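Local coordinates for protein Pyrimidine/purine nucleoside phosphorylase (Acinetobacter sp. ADP1, PDB 3HQX) that probably catalyses the reversible phosphorolysis of diverse purine and pyrimidine nucleosides to the free base and ribose 1-phosphate, on a small cupin-fold chain, at residues Leu25-Thr30 / Val43-Glu48; Glu62-Glu67 / Asp104-Leu109. One frame throughout, in Å; residues are numbered along the deposited sequence.

Interaction 1 of 2, residues Leu25-Thr30 / Val43-Glu48; sequences LCISHT and VILPTE
Leu-25 to Ile-27 and Val-43 to Leu-45 pair as the open end of an antiparallel beta hairpin, strands 26-32 and 38-44, in the larger sheet of a cupin fold. Backbone bonds set the register. Ile-27 and Val-43 form a hydrogen-bonded pair, Ile-27 N giving to Val-43 O at 2.9 Å and Val-43 N returning a bond to Ile-27 O. Beyond the non-hydrogen-bonded pair Cys-26 and Ile-44, Leu-45 N reaches Leu-25 O at 2.8 Å, so the pairing outlasts the strand by one residue. The CA-H groups of Ile-44 and Cys-26 add contacts to Leu-25 O and Val-43 O.

Apolar packing differs on the two faces. On one, Cys-26 SG lies 4.2 Å from Ile-44 CG1, and both side chains also touch Tyr-105 of strand 103-109. On the face of Ile-27 and Val-43, the second subunit packs its own Val-43 on Ile-27. Just past the strand, Leu-45 meets Gly-24 of the second subunit, and its CD1 lies 4.0 Å from Ile-27 CD1. Leu-25 holds CG anti to its carbonyl carbon (chi1 -66°), and from there the CD2 branch slants across Leu-45 CB and ends 3.5 Å from Pro-46 O.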
ATOM      1  N   LEU A  25      -7.662  -3.255  -6.789  1.00  9.08           N
ATOM      2  CA  LEU A  25      -6.492  -3.616  -7.607  1.00  7.01           C
ATOM      3  C   LEU A  25      -5.385  -2.571  -7.654  1.00  7.44           C
ATOM      4  O   LEU A  25      -4.270  -2.916  -8.048  1.00  8.99           O
ATOM      5  CB  LEU A  25      -6.891  -3.926  -9.050  1.00  6.23           C
ATOM      6  CG  LEU A  25      -7.756  -5.152  -9.188  1.00  5.67           C
ATOM      7  CD1 LEU A  25      -8.238  -5.226 -10.622  1.00  8.95           C
ATOM      8  CD2 LEU A  25      -6.993  -6.420  -8.767  1.00  9.32           C
ATOM      9  N   CYS A  26      -5.654  -1.348  -7.250  1.00  6.95           N
ATOM     10  CA  CYS A  26      -4.572  -0.347  -7.093  1.00  7.50           C
ATOM     11  C   CYS A  26      -4.661   0.278  -5.714  1.00  7.00           C
ATOM     12  O   CYS A  26      -5.711   0.785  -5.334  1.00  7.40           O
ATOM     13  CB  CYS A  26      -4.672   0.727  -8.156  1.00  8.15           C
ATOM     14  SG  CYS A  26      -3.344   1.942  -8.082  1.00 12.21           S
ATOM     15  N   ILE A  27      -3.561   0.205  -4.952  1.00  6.02           N
ATOM     16  CA  ILE A  27      -3.481   0.707  -3.577  1.00  6.32           C
ATOM     17  C   ILE A  27      -2.210   1.585  -3.448  1.00  6.96           C
ATOM     18  O   ILE A  27      -1.133   1.142  -3.764  1.00  6.81           O
ATOM     19  CB  ILE A  27      -3.374  -0.447  -2.592  1.00  6.97           C
ATOM     20  CG1 ILE A  27      -4.500  -1.497  -2.771  1.00  8.22           C
ATOM     21  CG2 ILE A  27      -3.320   0.091  -1.127  1.00  8.61           C
ATOM     22  CD1 ILE A  27      -4.137  -2.703  -3.780  1.00 15.85           C
ATOM     23  N   SER A  28      -2.386   2.822  -3.020  1.00  6.72           N
ATOM     24  CA  SER A  28      -1.243   3.731  -2.959  1.00  8.27           C
ATOM     25  C   SER A  28      -1.292   4.657  -1.759  1.00  7.30           C
ATOM     26  O   SER A  28      -2.357   4.841  -1.153  1.00  8.81           O
ATOM     27  CB  SER A  28      -1.094   4.496  -4.245  1.00  8.24           C
ATOM     28  OG  SER A  28      -2.136   5.427  -4.457  1.00 11.14           O
ATOM     29  N   HIS A  29      -0.157   5.243  -1.457  1.00  6.80           N
ATOM     30  CA  HIS A  29      -0.036   6.324  -0.453  1.00  7.07           C
ATOM     31  C   HIS A  29       0.748   7.488  -1.040  1.00  7.83           C
ATOM     32  O   HIS A  29       1.581   7.316  -1.945  1.00  7.56           O
ATOM     33  CB  HIS A  29       0.701   5.847   0.767  1.00  7.65           C
ATOM     34  CG  HIS A  29      -0.067   4.829   1.581  1.00  6.47           C
ATOM     35  ND1 HIS A  29      -0.063   3.499   1.249  1.00  8.10           N
ATOM     36  CD2 HIS A  29      -0.807   4.936   2.713  1.00  6.04           C
ATOM     37  CE1 HIS A  29      -0.791   2.826   2.139  1.00  8.43           C
ATOM     38  NE2 HIS A  29      -1.260   3.674   3.036  1.00  9.28           N
ATOM     39  N   THR A  30       0.425   8.657  -0.513  1.00  4.56           N
ATOM     40  CA  THR A  30       1.110   9.886  -0.856  1.00  5.08           C
ATOM     41  C   THR A  30       2.327  10.040  -0.002  1.00  5.52           C
ATOM     42  O   THR A  30       2.271   9.938   1.207  1.00  5.42           O
ATOM     43  CB  THR A  30       0.217  11.084  -0.646  1.00  5.41           C
ATOM     44  OG1 THR A  30      -0.921  10.935  -1.511  1.00  6.64           O
ATOM     45  CG2 THR A  30       0.944  12.388  -0.981  1.00  5.17           C
ATOM     46  N   VAL A  43       0.907   0.051  -5.445  1.00  6.22           N
ATOM     47  CA  VAL A  43       0.896  -1.335  -5.840  1.00  7.00           C
ATOM     48  C   VAL A  43      -0.302  -1.513  -6.775  1.00  5.48           C
ATOM     49  O   VAL A  43      -1.401  -0.996  -6.514  1.00  7.01           O
ATOM     50  CB  VAL A  43       0.784  -2.264  -4.619  1.00  8.51           C
ATOM     51  CG1 VAL A  43       0.534  -3.729  -5.067  1.00 12.17           C
ATOM     52  CG2 VAL A  43       2.048  -2.120  -3.717  1.00  7.27           C
ATOM     53  N   ILE A  44      -0.058  -2.218  -7.851  1.00  7.31           N
ATOM     54  CA  ILE A  44      -1.136  -2.725  -8.725  1.00  6.27           C
ATOM     55  C   ILE A  44      -1.063  -4.238  -8.609  1.00  6.30           C
ATOM     56  O   ILE A  44       0.006  -4.849  -8.798  1.00  7.30           O
ATOM     57  CB  ILE A  44      -0.978  -2.306 -10.185  1.00  6.82           C
ATOM     58  CG1 ILE A  44      -1.148  -0.795 -10.300  1.00  8.49           C
ATOM     59  CG2 ILE A  44      -2.086  -3.005 -11.063  1.00  6.96           C
ATOM     60  CD1 ILE A  44      -0.915  -0.235 -11.659  1.00  8.54           C
ATOM     61  N   LEU A  45      -2.215  -4.847  -8.325  1.00  7.83           N
ATOM     62  CA  LEU A  45      -2.331  -6.282  -8.228  1.00  8.33           C
ATOM     63  C   LEU A  45      -2.738  -6.874  -9.576  1.00  8.26           C
ATOM     64  O   LEU A  45      -3.193  -6.157 -10.424  1.00  8.91           O
ATOM     65  CB  LEU A  45      -3.370  -6.596  -7.177  1.00  9.86           C
ATOM     66  CG  LEU A  45      -3.092  -6.185  -5.744  1.00 10.88           C
ATOM     67  CD1 LEU A  45      -4.286  -6.554  -4.889  1.00 12.12           C
ATOM     68  CD2 LEU A  45      -1.857  -6.885  -5.254  1.00 11.98           C
ATOM     69  N   PRO A  46      -2.545  -8.172  -9.758  1.00  8.55           N
ATOM     70  CA  PRO A  46      -2.802  -8.792 -11.062  1.00  9.07           C
ATOM     71  C   PRO A  46      -4.186  -8.462 -11.604  1.00 10.04           C
ATOM     72  O   PRO A  46      -5.192  -8.509 -10.880  1.00  9.95           O
ATOM     73  CB  PRO A  46      -2.593 -10.283 -10.777  1.00  9.27           C
ATOM     74  CG  PRO A  46      -1.635 -10.295  -9.711  1.00  9.97           C
ATOM     75  CD  PRO A  46      -1.958  -9.126  -8.826  1.00  8.89           C
ATOM     76  N   THR A  47      -4.223  -8.071 -12.874  1.00 10.59           N
ATOM     77  CA  THR A  47      -5.413  -7.492 -13.496  1.00 11.83           C
ATOM     78  C   THR A  47      -5.954  -8.525 -14.500  1.00 12.35           C
ATOM     79  O   THR A  47      -5.191  -9.369 -14.971  1.00 14.63           O
ATOM     80  CB  THR A  47      -5.061  -6.205 -14.310  1.00 11.66           C
ATOM     81  OG1 THR A  47      -4.030  -6.502 -15.261  1.00 14.47           O
ATOM     82  CG2 THR A  47      -4.602  -5.054 -13.461  1.00 10.71           C
ATOM     83  N   GLU A  48      -7.231  -8.487 -14.767  1.00 13.61           N
ATOM     84  CA  GLU A  48      -7.797  -9.284 -15.871  1.00 14.91           C
ATOM     85  C   GLU A  48      -7.971  -8.443 -17.100  1.00 15.46           C
ATOM     86  O   GLU A  48      -7.814  -8.928 -18.165  1.00 17.72           O
ATOM     87  CB  GLU A  48      -9.136  -9.924 -15.501  1.00 16.00           C
ATOM     88  CG  GLU A  48      -9.003 -11.182 -14.727  1.00 20.06           C
ATOM     89  CD  GLU A  48     -10.344 -11.824 -14.486  1.00 26.19           C
ATOM     90  OE1 GLU A  48     -10.386 -12.890 -13.889  1.00 26.60           O
ATOM     91  OE2 GLU A  48     -11.364 -11.245 -14.907  1.00 31.09           O
TER

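Interaction 2 of 2, residues Glu62-Glu67 / Asp104-Leu109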
ATOM      1  N   GLU A  62       7.471   5.025 -12.536  1.00  6.01           N
ATOM      2  CA  GLU A  62       8.698   4.272 -12.378  1.00  5.42           C
ATOM      3  C   GLU A  62       8.322   2.917 -11.811  1.00  6.42           C
ATOM      4  O   GLU A  62       7.677   2.851 -10.761  1.00  6.75           O
ATOM      5  CB  GLU A  62       9.634   5.010 -11.395  1.00  5.38           C
ATOM      6  CG  GLU A  62      10.916   4.231 -11.066  1.00  4.83           C
ATOM      7  CD  GLU A  62      11.779   4.869 -10.015  1.00  8.89           C
ATOM      8  OE1 GLU A  62      11.424   5.945  -9.466  1.00  6.80           O
ATOM      9  OE2 GLU A  62      12.852   4.278  -9.733  1.00 10.08           O
ATOM     10  N   ILE A  63       8.777   1.848 -12.466  1.00  5.51           N
ATOM     11  CA  ILE A  63       8.510   0.520 -11.956  1.00  4.89           C
ATOM     12  C   ILE A  63       9.608   0.179 -10.962  1.00  4.82           C
ATOM     13  O   ILE A  63      10.790   0.156 -11.296  1.00  5.01           O
ATOM     14  CB  ILE A  63       8.428  -0.533 -13.080  1.00  5.03           C
ATOM     15  CG1 ILE A  63       7.350  -0.181 -14.158  1.00  4.43           C
ATOM     16  CG2 ILE A  63       8.101  -1.914 -12.495  1.00  4.73           C
ATOM     17  CD1 ILE A  63       5.998   0.301 -13.587  1.00  7.67           C
ATOM     18  N   ILE A  64       9.181  -0.160  -9.768  1.00  3.54           N
ATOM     19  CA  ILE A  64      10.042  -0.556  -8.655  1.00  5.58           C
ATOM     20  C   ILE A  64      10.231  -2.113  -8.612  1.00  6.03           C
ATOM     21  O   ILE A  64      11.334  -2.589  -8.309  1.00  6.64           O
ATOM     22  CB  ILE A  64       9.484  -0.021  -7.279  1.00  6.36           C
ATOM     23  CG1 ILE A  64       9.466   1.507  -7.206  1.00  8.24           C
ATOM     24  CG2 ILE A  64      10.267  -0.650  -6.097  1.00  7.34           C
ATOM     25  CD1 ILE A  64      10.751   2.209  -7.560  1.00 11.09           C
ATOM     26  N   SER A  65       9.137  -2.852  -8.880  1.00  4.96           N
ATOM     27  CA  SER A  65       9.124  -4.296  -8.913  1.00  5.37           C
ATOM     28  C   SER A  65       8.061  -4.805  -9.857  1.00  6.15           C
ATOM     29  O   SER A  65       6.941  -4.283  -9.862  1.00  5.78           O
ATOM     30  CB  SER A  65       8.882  -4.829  -7.527  1.00  6.23           C
ATOM     31  OG  SER A  65       8.930  -6.273  -7.495  1.00  8.79           O
ATOM     32  N   GLY A  66       8.400  -5.821 -10.650  1.00  4.81           N
ATOM     33  CA  GLY A  66       7.412  -6.433 -11.522  1.00  4.75           C
ATOM     34  C   GLY A  66       7.571  -6.061 -12.964  1.00  5.52           C
ATOM     35  O   GLY A  66       8.622  -5.553 -13.424  1.00  6.17           O
ATOM     36  N   GLU A  67       6.511  -6.360 -13.677  1.00  6.86           N
ATOM     37  CA  GLU A  67       6.455  -6.296 -15.139  1.00  6.26           C
ATOM     38  C   GLU A  67       5.060  -5.845 -15.493  1.00  6.63           C
ATOM     39  O   GLU A  67       4.079  -6.382 -14.937  1.00  7.34           O
ATOM     40  CB  GLU A  67       6.670  -7.688 -15.743  1.00  7.15           C
ATOM     41  CG  GLU A  67       6.446  -7.767 -17.262  1.00  8.30           C
ATOM     42  CD  GLU A  67       6.778  -9.095 -17.798  1.00 11.46           C
ATOM     43  OE1 GLU A  67       7.861  -9.621 -17.497  1.00 12.49           O
ATOM     44  OE2 GLU A  67       5.916  -9.659 -18.510  1.00 12.97           O
ATOM     45  N   ASP A 104       4.956  -2.970  -8.156  1.00  6.19           N
ATOM     46  CA  ASP A 104       5.221  -1.809  -7.299  1.00  6.52           C
ATOM     47  C   ASP A 104       5.683  -0.685  -8.179  1.00  5.39           C
ATOM     48  O   ASP A 104       6.493  -0.878  -9.077  1.00  5.17           O
ATOM     49  CB  ASP A 104       6.351  -2.109  -6.294  1.00  6.19           C
ATOM     50  CG  ASP A 104       5.937  -3.156  -5.252  1.00  7.94           C
ATOM     51  OD1 ASP A 104       5.502  -2.753  -4.156  1.00  8.43           O
ATOM     52  OD2 ASP A 104       6.099  -4.372  -5.524  1.00  7.62           O
ATOM     53  N   TYR A 105       5.191   0.510  -7.896  1.00  6.48           N
ATOM     54  CA  TYR A 105       5.555   1.687  -8.679  1.00  7.35           C
ATOM     55  C   TYR A 105       5.695   2.943  -7.813  1.00  7.56           C
ATOM     56  O   TYR A 105       5.194   3.022  -6.673  1.00  8.41           O
ATOM     57  CB  TYR A 105       4.545   1.927  -9.820  1.00  6.60           C
ATOM     58  CG  TYR A 105       3.202   2.377  -9.310  1.00  7.44           C
ATOM     59  CD1 TYR A 105       2.946   3.719  -9.080  1.00  9.81           C
ATOM     60  CD2 TYR A 105       2.202   1.466  -9.028  1.00  8.56           C
ATOM     61  CE1 TYR A 105       1.751   4.152  -8.546  1.00 12.49           C
ATOM     62  CE2 TYR A 105       0.976   1.894  -8.507  1.00 10.54           C
ATOM     63  CZ  TYR A 105       0.775   3.220  -8.261  1.00 10.57           C
ATOM     64  OH  TYR A 105      -0.453   3.573  -7.752  1.00 11.30           O
ATOM     65  N   VAL A 106       6.426   3.917  -8.383  1.00  7.55           N
ATOM     66  CA  VAL A 106       6.397   5.305  -7.878  1.00  7.99           C
ATOM     67  C   VAL A 106       5.892   6.183  -9.031  1.00  7.44           C
ATOM     68  O   VAL A 106       6.386   6.105 -10.177  1.00  9.24           O
ATOM     69  CB  VAL A 106       7.780   5.745  -7.456  1.00  7.51           C
ATOM     70  CG1 VAL A 106       7.751   7.233  -7.063  1.00  8.52           C
ATOM     71  CG2 VAL A 106       8.255   4.931  -6.224  1.00  8.15           C
ATOM     72  N   CYS A 107       4.909   7.020  -8.717  1.00  8.62           N
ATOM     73  CA  CYS A 107       4.417   8.017  -9.625  1.00  8.98           C
ATOM     74  C   CYS A 107       5.031   9.339  -9.223  1.00  8.63           C
ATOM     75  O   CYS A 107       4.791   9.856  -8.133  1.00  8.81           O
ATOM     76  CB  CYS A 107       2.900   8.063  -9.600  1.00  9.36           C
ATOM     77  SG  CYS A 107       2.210   9.150 -10.843  1.00 14.03           S
ATOM     78  N   HIS A 108       5.791   9.897 -10.175  1.00  8.23           N
ATOM     79  CA  HIS A 108       6.457  11.167 -10.028  1.00  8.77           C
ATOM     80  C   HIS A 108       5.628  12.242 -10.706  1.00 12.92           C
ATOM     81  O   HIS A 108       5.325  12.149 -11.886  1.00 10.92           O
ATOM     82  CB  HIS A 108       7.827  11.116 -10.700  1.00  8.97           C
ATOM     83  CG  HIS A 108       8.773  10.140 -10.101  1.00  6.00           C
ATOM     84  ND1 HIS A 108       8.865   8.824 -10.511  1.00 11.08           N
ATOM     85  CD2 HIS A 108       9.666  10.286  -9.098  1.00  4.62           C
ATOM     86  CE1 HIS A 108       9.786   8.218  -9.778  1.00  5.97           C
ATOM     87  NE2 HIS A 108      10.292   9.074  -8.930  1.00 11.12           N
ATOM     88  N   LEU A 109       5.258  13.278  -9.962  1.00 18.81           N
ATOM     89  CA  LEU A 109       4.571  14.438 -10.554  1.00 24.26           C
ATOM     90  C   LEU A 109       5.527  15.300 -11.394  1.00 28.46           C
ATOM     91  O   LEU A 109       6.616  15.660 -10.960  1.00 29.57           O
ATOM     92  CB  LEU A 109       3.872  15.265  -9.485  1.00 24.64           C
ATOM     93  CG  LEU A 109       2.507  14.797  -8.963  1.00 25.18           C
ATOM     94  CD1 LEU A 109       1.860  15.953  -8.188  1.00 24.83           C
ATOM     95  CD2 LEU A 109       1.556  14.355 -10.058  1.00 25.79           C
TER
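A classic beta bulge in the cupin barrel marks this contact: where strand 59-63 runs antiparallel to strand 103-109, Ile-64 and Ser-65 both face Asp-104, and the chain turns a corner at Ile-64. Before the bulge the pairing is regular. Glu-62 and Val-106 exchange two backbone bonds, Glu-62 N to Val-106 O at 2.8 Å and nearly straight (172° at the hydrogen), and Val-106 N to Glu-62 O. Ile-63 and Tyr-105 follow as a non-hydrogen-bonded pair. At the bulge Asp-104 O takes two donors: Ile-64 N at 2.9 Å, which stands 37° out of the carbonyl plane, and Ser-65 N at a weak 3.3 Å. Asp-104 N answers with a bond to Ser-65 O, which restores the pairing one residue out of step.

Side chains of Glu-62, Ser-65, Asp-104 and Val-106 share one face. Asp-104 crosses Ile-64 at about a right angle, its CB near Ile-64 CB, and Asp-104 OD2 passes 3.5 Å from Ser-65 CB. The carboxylate itself is held by the second subunit: OD2 makes a salt bridge to Lys-17 and OD1 a hydrogen bond to Ser-18 of that chain. The bulge is thus joined to the dimer interface. Farther along, Glu-62 CB lies in plane at the edge of the His-108 ring, whose ND1 bonds weakly to Arg-60 O, while Val-106 CG1 lies over one face of that ring, offset toward its rim. With CG1 anti to the carbonyl carbon (chi1 -64°), Ile-64 lays this branch against Val-106, its CG1 3.8 Å from Val-106 CG2.

From the N terminus, strand 26-32 turns back as strand 38-44, and interaction 1 closes that short hairpin loop. After a smaller-sheet strand, 51-54, the chain reaches strand 59-63, turns at Ile-64 into the smaller sheet, revisits the larger sheet at 86-89 and, after 94-98, returns as 103-109, where interaction 2 closes a longer loop. The loops follow in series, yet the contacts meet in space because strands 38-44 and 103-109 are neighbours. Tyr-105 is the chief bridge, its OH 3.3 Å from Cys-26 SG, while Val-43 CG2 packs on Asp-104 OD1. Together they tie four strands side by side in the larger sheet, and both touch the second subunit.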